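Local coordinates for protein proline iminopeptidase (Streptomyces halstedii, PDB 3WMR) that is an amidohydrolase of the alpha/beta hydrolase fold and peptidase S33 family, with a hydrophobic tunnel through which it interacts with polyketide substrates, at residues A65-T70 with V76-Q81; V121-S126 with E305-Y310. All coordinates share one frame; numbering follows the deposited sequence.

Contact 1 of 2, residues A65-T70 with V76-Q81; sequences AMTSLT and VVHYDQ
In the alpha/beta hydrolase fold of this protein, the loop that leaves strand 49-52 winds through a 3-10 segment that takes in 65-67, and residues 65-70 pack on strand 76-80, where Val-76 and His-78 face them. Val-76 is the residue most covered in the contact. Its CG2 methyl, anti to its own carbonyl carbon, lies 3.6 Å from Met-66 O and also meets Leu-69 CB at 4.0 Å. Thr-70 comes across this valine at about a right angle, with its CG2 3.8 Å from Val-76 CG2. The hydroxyl of Thr-70 turns back into its own turn: with chi1 at 63°, OG1 sits between the backbone N and the carbonyl carbon and donates to Thr-67 O at 2.7 Å. The donor stands nearly in line with that carbonyl (C=O...O angle 165°), and Thr-70 N gives the same oxygen a second bond. With the methyl and hydroxyl of Thr-70 cut back to an alanine, Thr-67 O is likely to lose its side-chain donor, keeping the bond from the backbone N, and a gap would probably open beside Val-76 CG2. Further along the strand the imidazole of His-78 is held by a bond from NE2 to Leu-63 O, and Thr-67 OG1 pairs with Leu-64 O, so both polar ends are engaged by carbonyls just before residue 65. Thr-67 CG2 approaches the His-78 ring obliquely, 4.0 Å from CE1.

Contact 2 of 2, residues V121-S126 with E305-Y310; sequences VLFGQS and EVMIDY
Strand 120-125 and helix 300-312 stand a full side-chain layer apart: the nearest CA atoms, those of Phe-123 and Met-307, are 9.6 Å from each other, so the two are joined by side chains alone. Met-307 and Phe-123 meet in the middle of that gap. The methionine chain bends at both chi2 (-63°) and chi3 (-63°), which turns the thioether toward the phenyl ring instead of letting it run straight out from the helix. The ring of Phe-123 reaches in from the strand, and the two side chains cross at about a right angle. Met-307 CE touches Phe-123 CD1 at 3.7 Å, while SD lies 3.9 Å from Phe-123 CE1. The sulfur is 4.9 Å from the ring centroid and 68° off the ring normal, an oblique Met-aromatic contact. Three residues further along the helix, Tyr-310 meets Val-121 CG1 at its ring edge, near the ring plane, 4.4 Å from CE2; this is a looser apolar touch. The phenol itself is fixed at its far end, where OH is hydrogen-bonded to Pro-257 O. The interface is wholly buried within one side of the central sheet: Phe-123 and Tyr-310 both rest on Val-147 of the adjoining strand 143-149, and Met-307 and Tyr-310 both pack on Met-259 of strand 258-263, so that helix 300-312 lies across several parallel strands.

Overall arrangement
Contacts 1 and 2 follow one another along the chain but share one hydrophobic layer against the same sheet, their centres about 11 Å apart. They meet directly: Met-66 SD approaches Phe-123 CE2 at 3.4 Å, and Leu-69 CD2 lies 3.8 Å from Met-307 CB. The turn at 65-70 thus fits between strand 76-80, strand 120-125 and helix 300-312. Strand 120-125 runs into the probable nucleophile elbow bearing Ser-126, the predicted nucleophile. The side chain of Met-66 is about 11 Å from that of Ser-126, and the side chain of Phe-123 is about 10 Å from those of Asp-266 and His-293, the other predicted active-site residues.

Contact 1 of 2, residues A65-T70 with V76-Q81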
ATOM      1  N   ALA A  65      -4.062  12.528  -1.647  1.00 26.98           N
ATOM      2  CA  ALA A  65      -5.430  12.834  -1.210  1.00 27.10           C
ATOM      3  C   ALA A  65      -5.640  12.808   0.300  1.00 27.34           C
ATOM      4  O   ALA A  65      -6.457  13.550   0.841  1.00 28.38           O
ATOM      5  CB  ALA A  65      -6.388  11.856  -1.857  1.00 26.89           C
ATOM      6  N   MET A  66      -4.897  11.952   0.986  1.00 26.75           N
ATOM      7  CA  MET A  66      -5.068  11.769   2.419  1.00 26.75           C
ATOM      8  C   MET A  66      -4.561  12.922   3.295  1.00 27.15           C
ATOM      9  O   MET A  66      -4.677  12.868   4.524  1.00 26.66           O
ATOM     10  CB  MET A  66      -4.423  10.440   2.828  1.00 25.60           C
ATOM     11  CG  MET A  66      -5.131   9.260   2.185  1.00 25.82           C
ATOM     12  SD  MET A  66      -4.555   7.650   2.772  1.00 25.45           S
ATOM     13  CE  MET A  66      -4.885   7.810   4.522  1.00 25.54           C
ATOM     14  N   THR A  67      -3.997  13.962   2.679  1.00 28.24           N
ATOM     15  CA  THR A  67      -3.797  15.240   3.380  1.00 28.63           C
ATOM     16  C   THR A  67      -5.127  15.832   3.856  1.00 28.38           C
ATOM     17  O   THR A  67      -5.132  16.701   4.707  1.00 29.50           O
ATOM     18  CB  THR A  67      -3.092  16.289   2.502  1.00 29.51           C
ATOM     19  OG1 THR A  67      -3.837  16.467   1.299  1.00 29.04           O
ATOM     20  CG2 THR A  67      -1.659  15.853   2.155  1.00 29.93           C
ATOM     21  N   SER A  68      -6.252  15.367   3.315  1.00 28.54           N
ATOM     22  CA  SER A  68      -7.558  15.798   3.806  1.00 28.20           C
ATOM     23  C   SER A  68      -7.717  15.567   5.304  1.00 27.84           C
ATOM     24  O   SER A  68      -8.356  16.349   5.988  1.00 27.49           O
ATOM     25  CB  SER A  68      -8.688  15.089   3.054  1.00 28.66           C
ATOM     26  OG  SER A  68      -8.751  13.703   3.379  1.00 28.95           O
ATOM     27  N   LEU A  69      -7.140  14.489   5.830  1.00 26.89           N
ATOM     28  CA  LEU A  69      -7.243  14.221   7.260  1.00 26.70           C
ATOM     29  C   LEU A  69      -6.746  15.352   8.172  1.00 27.27           C
ATOM     30  O   LEU A  69      -7.237  15.482   9.298  1.00 26.43           O
ATOM     31  CB  LEU A  69      -6.522  12.901   7.624  1.00 25.67           C
ATOM     32  CG  LEU A  69      -6.908  11.676   6.789  1.00 25.02           C
ATOM     33  CD1 LEU A  69      -6.021  10.502   7.181  1.00 24.46           C
ATOM     34  CD2 LEU A  69      -8.372  11.314   6.946  1.00 24.61           C
ATOM     35  N   THR A  70      -5.798  16.171   7.694  1.00 29.01           N
ATOM     36  CA  THR A  70      -5.304  17.316   8.479  1.00 30.95           C
ATOM     37  C   THR A  70      -6.414  18.352   8.712  1.00 32.60           C
ATOM     38  O   THR A  70      -6.338  19.149   9.633  1.00 32.67           O
ATOM     39  CB  THR A  70      -4.079  18.006   7.841  1.00 31.72           C
ATOM     40  OG1 THR A  70      -4.444  18.559   6.564  1.00 32.37           O
ATOM     41  CG2 THR A  70      -2.929  17.024   7.671  1.00 31.27           C
ATOM     42  N   VAL A  76      -0.286  14.197   9.017  1.00 28.08           N
ATOM     43  CA  VAL A  76      -0.135  13.115   8.068  1.00 27.76           C
ATOM     44  C   VAL A  76       1.305  13.059   7.535  1.00 28.15           C
ATOM     45  O   VAL A  76       1.831  14.068   7.033  1.00 29.32           O
ATOM     46  CB  VAL A  76      -1.150  13.249   6.923  1.00 27.52           C
ATOM     47  CG1 VAL A  76      -0.965  12.143   5.902  1.00 28.13           C
ATOM     48  CG2 VAL A  76      -2.578  13.218   7.462  1.00 27.05           C
ATOM     49  N   VAL A  77       1.928  11.884   7.663  1.00 26.77           N
ATOM     50  CA  VAL A  77       3.286  11.649   7.205  1.00 26.68           C
ATOM     51  C   VAL A  77       3.283  10.745   5.978  1.00 27.26           C
ATOM     52  O   VAL A  77       2.967   9.542   6.080  1.00 25.10           O
ATOM     53  CB  VAL A  77       4.164  11.020   8.307  1.00 27.35           C
ATOM     54  CG1 VAL A  77       5.585  10.792   7.800  1.00 28.11           C
ATOM     55  CG2 VAL A  77       4.168  11.904   9.556  1.00 27.35           C
ATOM     56  N   HIS A  78       3.584  11.340   4.813  1.00 26.33           N
ATOM     57  CA  HIS A  78       3.856  10.572   3.595  1.00 26.95           C
ATOM     58  C   HIS A  78       5.345  10.299   3.523  1.00 27.06           C
ATOM     59  O   HIS A  78       6.140  11.141   3.933  1.00 27.64           O
ATOM     60  CB  HIS A  78       3.463  11.329   2.325  1.00 27.35           C
ATOM     61  CG  HIS A  78       1.989  11.430   2.102  1.00 26.89           C
ATOM     62  ND1 HIS A  78       1.201  12.355   2.752  1.00 26.79           N
ATOM     63  CD2 HIS A  78       1.166  10.755   1.270  1.00 26.69           C
ATOM     64  CE1 HIS A  78      -0.049  12.229   2.346  1.00 26.24           C
ATOM     65  NE2 HIS A  78      -0.097  11.266   1.447  1.00 25.55           N
ATOM     66  N   TYR A  79       5.724   9.128   3.018  1.00 26.95           N
ATOM     67  CA  TYR A  79       7.129   8.876   2.692  1.00 28.06           C
ATOM     68  C   TYR A  79       7.340   7.867   1.559  1.00 28.23           C
ATOM     69  O   TYR A  79       6.484   7.038   1.279  1.00 27.55           O
ATOM     70  CB  TYR A  79       7.924   8.488   3.943  1.00 28.04           C
ATOM     71  CG  TYR A  79       7.895   7.027   4.361  1.00 27.49           C
ATOM     72  CD1 TYR A  79       6.873   6.526   5.169  1.00 27.03           C
ATOM     73  CD2 TYR A  79       8.936   6.154   4.011  1.00 27.33           C
ATOM     74  CE1 TYR A  79       6.868   5.200   5.588  1.00 25.71           C
ATOM     75  CE2 TYR A  79       8.933   4.823   4.425  1.00 27.06           C
ATOM     76  CZ  TYR A  79       7.895   4.349   5.213  1.00 26.71           C
ATOM     77  OH  TYR A  79       7.874   3.026   5.636  1.00 25.77           O
ATOM     78  N   ASP A  80       8.494   7.974   0.906  1.00 29.20           N
ATOM     79  CA  ASP A  80       8.893   7.049  -0.147  1.00 29.60           C
ATOM     80  C   ASP A  80       9.833   6.045   0.451  1.00 29.54           C
ATOM     81  O   ASP A  80      10.862   6.404   1.005  1.00 31.35           O
ATOM     82  CB  ASP A  80       9.634   7.760  -1.271  1.00 29.98           C
ATOM     83  CG  ASP A  80       8.739   8.637  -2.102  1.00 29.93           C
ATOM     84  OD1 ASP A  80       7.503   8.444  -2.105  1.00 29.58           O
ATOM     85  OD2 ASP A  80       9.296   9.524  -2.757  1.00 30.27           O
ATOM     86  N   GLN A  81       9.468   4.781   0.344  1.00 29.36           N
ATOM     87  CA  GLN A  81      10.318   3.687   0.780  1.00 30.00           C
ATOM     88  C   GLN A  81      11.613   3.598  -0.039  1.00 31.03           C
ATOM     89  O   GLN A  81      11.695   4.084  -1.165  1.00 31.57           O
ATOM     90  CB  GLN A  81       9.517   2.382   0.745  1.00 28.68           C
ATOM     91  CG  GLN A  81       8.403   2.393   1.784  1.00 27.61           C
ATOM     92  CD  GLN A  81       7.283   1.411   1.503  1.00 25.96           C
ATOM     93  OE1 GLN A  81       7.521   0.268   1.114  1.00 24.16           O
ATOM     94  NE2 GLN A  81       6.049   1.844   1.760  1.00 25.41           N
TER

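Contact 2 of 2, residues V121-S126 with E305-Y310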
ATOM      1  N   VAL A 121      -0.218   6.447  14.491  1.00 23.48           N
ATOM      2  CA  VAL A 121      -1.183   5.524  13.890  1.00 24.12           C
ATOM      3  C   VAL A 121      -0.593   5.116  12.540  1.00 24.47           C
ATOM      4  O   VAL A 121       0.067   5.926  11.893  1.00 23.99           O
ATOM      5  CB  VAL A 121      -2.560   6.202  13.739  1.00 24.81           C
ATOM      6  CG1 VAL A 121      -3.609   5.277  13.133  1.00 25.15           C
ATOM      7  CG2 VAL A 121      -3.044   6.702  15.092  1.00 25.06           C
ATOM      8  N   LEU A 122      -0.760   3.859  12.142  1.00 24.17           N
ATOM      9  CA  LEU A 122      -0.295   3.407  10.828  1.00 23.64           C
ATOM     10  C   LEU A 122      -1.455   3.125   9.888  1.00 21.71           C
ATOM     11  O   LEU A 122      -2.422   2.452  10.265  1.00 20.29           O
ATOM     12  CB  LEU A 122       0.555   2.134  10.924  1.00 24.98           C
ATOM     13  CG  LEU A 122       1.948   2.135  11.546  1.00 26.04           C
ATOM     14  CD1 LEU A 122       2.543   0.749  11.353  1.00 26.59           C
ATOM     15  CD2 LEU A 122       2.855   3.181  10.925  1.00 26.93           C
ATOM     16  N   PHE A 123      -1.352   3.667   8.667  1.00 20.79           N
ATOM     17  CA  PHE A 123      -2.250   3.335   7.553  1.00 19.51           C
ATOM     18  C   PHE A 123      -1.371   2.700   6.492  1.00 19.69           C
ATOM     19  O   PHE A 123      -0.395   3.296   6.044  1.00 20.88           O
ATOM     20  CB  PHE A 123      -2.900   4.604   7.013  1.00 20.09           C
ATOM     21  CG  PHE A 123      -3.745   4.399   5.785  1.00 19.23           C
ATOM     22  CD1 PHE A 123      -5.103   4.189   5.892  1.00 19.14           C
ATOM     23  CD2 PHE A 123      -3.175   4.451   4.519  1.00 19.84           C
ATOM     24  CE1 PHE A 123      -5.883   4.030   4.755  1.00 19.64           C
ATOM     25  CE2 PHE A 123      -3.958   4.308   3.361  1.00 19.21           C
ATOM     26  CZ  PHE A 123      -5.306   4.096   3.485  1.00 19.22           C
ATOM     27  N   GLY A 124      -1.683   1.478   6.104  1.00 19.83           N
ATOM     28  CA  GLY A 124      -0.863   0.765   5.139  1.00 19.69           C
ATOM     29  C   GLY A 124      -1.749   0.372   3.989  1.00 19.65           C
ATOM     30  O   GLY A 124      -2.734  -0.303   4.192  1.00 18.84           O
ATOM     31  N   GLN A 125      -1.409   0.838   2.786  1.00 20.52           N
ATOM     32  CA  GLN A 125      -2.197   0.573   1.586  1.00 20.90           C
ATOM     33  C   GLN A 125      -1.501  -0.463   0.715  1.00 20.32           C
ATOM     34  O   GLN A 125      -0.334  -0.285   0.410  1.00 21.16           O
ATOM     35  CB  GLN A 125      -2.377   1.893   0.821  1.00 21.87           C
ATOM     36  CG  GLN A 125      -3.591   1.921  -0.083  1.00 22.25           C
ATOM     37  CD  GLN A 125      -3.342   1.314  -1.437  1.00 22.03           C
ATOM     38  OE1 GLN A 125      -2.206   1.105  -1.832  1.00 21.31           O
ATOM     39  NE2 GLN A 125      -4.420   1.058  -2.178  1.00 22.10           N
ATOM     40  N   SER A 126      -2.187  -1.559   0.358  1.00 20.72           N
ATOM     41  CA  SER A 126      -1.602  -2.612  -0.503  1.00 22.00           C
ATOM     42  C   SER A 126      -0.476  -3.311   0.262  1.00 20.64           C
ATOM     43  O   SER A 126      -0.655  -3.637   1.440  1.00 20.70           O
ATOM     44  CB  SER A 126      -1.158  -2.018  -1.876  1.00 23.88           C
ATOM     45  OG  SER A 126      -0.182  -2.778  -2.594  1.00 26.57           O
ATOM     46  N   GLU A 305     -14.540  10.294   5.578  1.00 33.25           N
ATOM     47  CA  GLU A 305     -15.472  10.055   6.683  1.00 34.38           C
ATOM     48  C   GLU A 305     -15.148   8.763   7.447  1.00 32.41           C
ATOM     49  O   GLU A 305     -15.189   8.731   8.677  1.00 31.06           O
ATOM     50  CB  GLU A 305     -16.917   9.978   6.180  1.00 38.35           C
ATOM     51  CG  GLU A 305     -17.521  11.309   5.750  1.00 42.33           C
ATOM     52  CD  GLU A 305     -18.875  11.160   5.055  1.00 46.49           C
ATOM     53  OE1 GLU A 305     -19.336  10.010   4.842  1.00 48.66           O
ATOM     54  OE2 GLU A 305     -19.479  12.205   4.710  1.00 48.79           O
ATOM     55  N   VAL A 306     -14.839   7.700   6.715  1.00 30.86           N
ATOM     56  CA  VAL A 306     -14.581   6.404   7.343  1.00 29.27           C
ATOM     57  C   VAL A 306     -13.310   6.481   8.177  1.00 27.29           C
ATOM     58  O   VAL A 306     -13.303   6.086   9.330  1.00 26.82           O
ATOM     59  CB  VAL A 306     -14.502   5.273   6.307  1.00 29.35           C
ATOM     60  CG1 VAL A 306     -13.957   3.988   6.938  1.00 28.99           C
ATOM     61  CG2 VAL A 306     -15.877   5.014   5.721  1.00 30.41           C
ATOM     62  N   MET A 307     -12.262   7.055   7.598  1.00 26.99           N
ATOM     63  CA  MET A 307     -11.005   7.248   8.292  1.00 26.11           C
ATOM     64  C   MET A 307     -11.149   8.100   9.546  1.00 26.33           C
ATOM     65  O   MET A 307     -10.715   7.702  10.625  1.00 24.84           O
ATOM     66  CB  MET A 307      -9.966   7.851   7.350  1.00 26.05           C
ATOM     67  CG  MET A 307      -9.367   6.849   6.373  1.00 26.39           C
ATOM     68  SD  MET A 307      -8.462   5.515   7.201  1.00 26.09           S
ATOM     69  CE  MET A 307      -7.151   6.429   7.993  1.00 25.63           C
ATOM     70  N   ILE A 308     -11.780   9.264   9.419  1.00 26.55           N
ATOM     71  CA  ILE A 308     -11.946  10.141  10.577  1.00 28.00           C
ATOM     72  C   ILE A 308     -12.715   9.456  11.711  1.00 28.65           C
ATOM     73  O   ILE A 308     -12.341   9.585  12.884  1.00 27.15           O
ATOM     74  CB  ILE A 308     -12.645  11.464  10.191  1.00 29.30           C
ATOM     75  CG1 ILE A 308     -11.750  12.277   9.262  1.00 29.46           C
ATOM     76  CG2 ILE A 308     -12.992  12.278  11.432  1.00 30.72           C
ATOM     77  CD1 ILE A 308     -10.392  12.622   9.827  1.00 28.44           C
ATOM     78  N   ASP A 309     -13.779   8.730  11.355  1.00 30.39           N
ATOM     79  CA  ASP A 309     -14.578   7.961  12.318  1.00 31.21           C
ATOM     80  C   ASP A 309     -13.714   6.939  13.085  1.00 29.13           C
ATOM     81  O   ASP A 309     -13.778   6.841  14.314  1.00 26.70           O
ATOM     82  CB  ASP A 309     -15.722   7.266  11.580  1.00 34.46           C
ATOM     83  CG  ASP A 309     -16.721   6.620  12.518  1.00 38.18           C
ATOM     84  OD1 ASP A 309     -17.714   7.297  12.875  1.00 41.95           O
ATOM     85  OD2 ASP A 309     -16.518   5.438  12.899  1.00 39.40           O
ATOM     86  N   TYR A 310     -12.889   6.197  12.351  1.00 27.51           N
ATOM     87  CA  TYR A 310     -11.966   5.246  12.970  1.00 25.00           C
ATOM     88  C   TYR A 310     -10.931   5.998  13.821  1.00 24.52           C
ATOM     89  O   TYR A 310     -10.695   5.650  14.989  1.00 22.76           O
ATOM     90  CB  TYR A 310     -11.256   4.396  11.896  1.00 25.16           C
ATOM     91  CG  TYR A 310     -10.039   3.683  12.434  1.00 24.47           C
ATOM     92  CD1 TYR A 310     -10.174   2.517  13.189  1.00 24.63           C
ATOM     93  CD2 TYR A 310      -8.765   4.204  12.252  1.00 23.54           C
ATOM     94  CE1 TYR A 310      -9.071   1.874  13.727  1.00 24.49           C
ATOM     95  CE2 TYR A 310      -7.658   3.570  12.787  1.00 24.05           C
ATOM     96  CZ  TYR A 310      -7.813   2.402  13.528  1.00 24.62           C
ATOM     97  OH  TYR A 310      -6.702   1.756  14.058  1.00 24.78           O
TER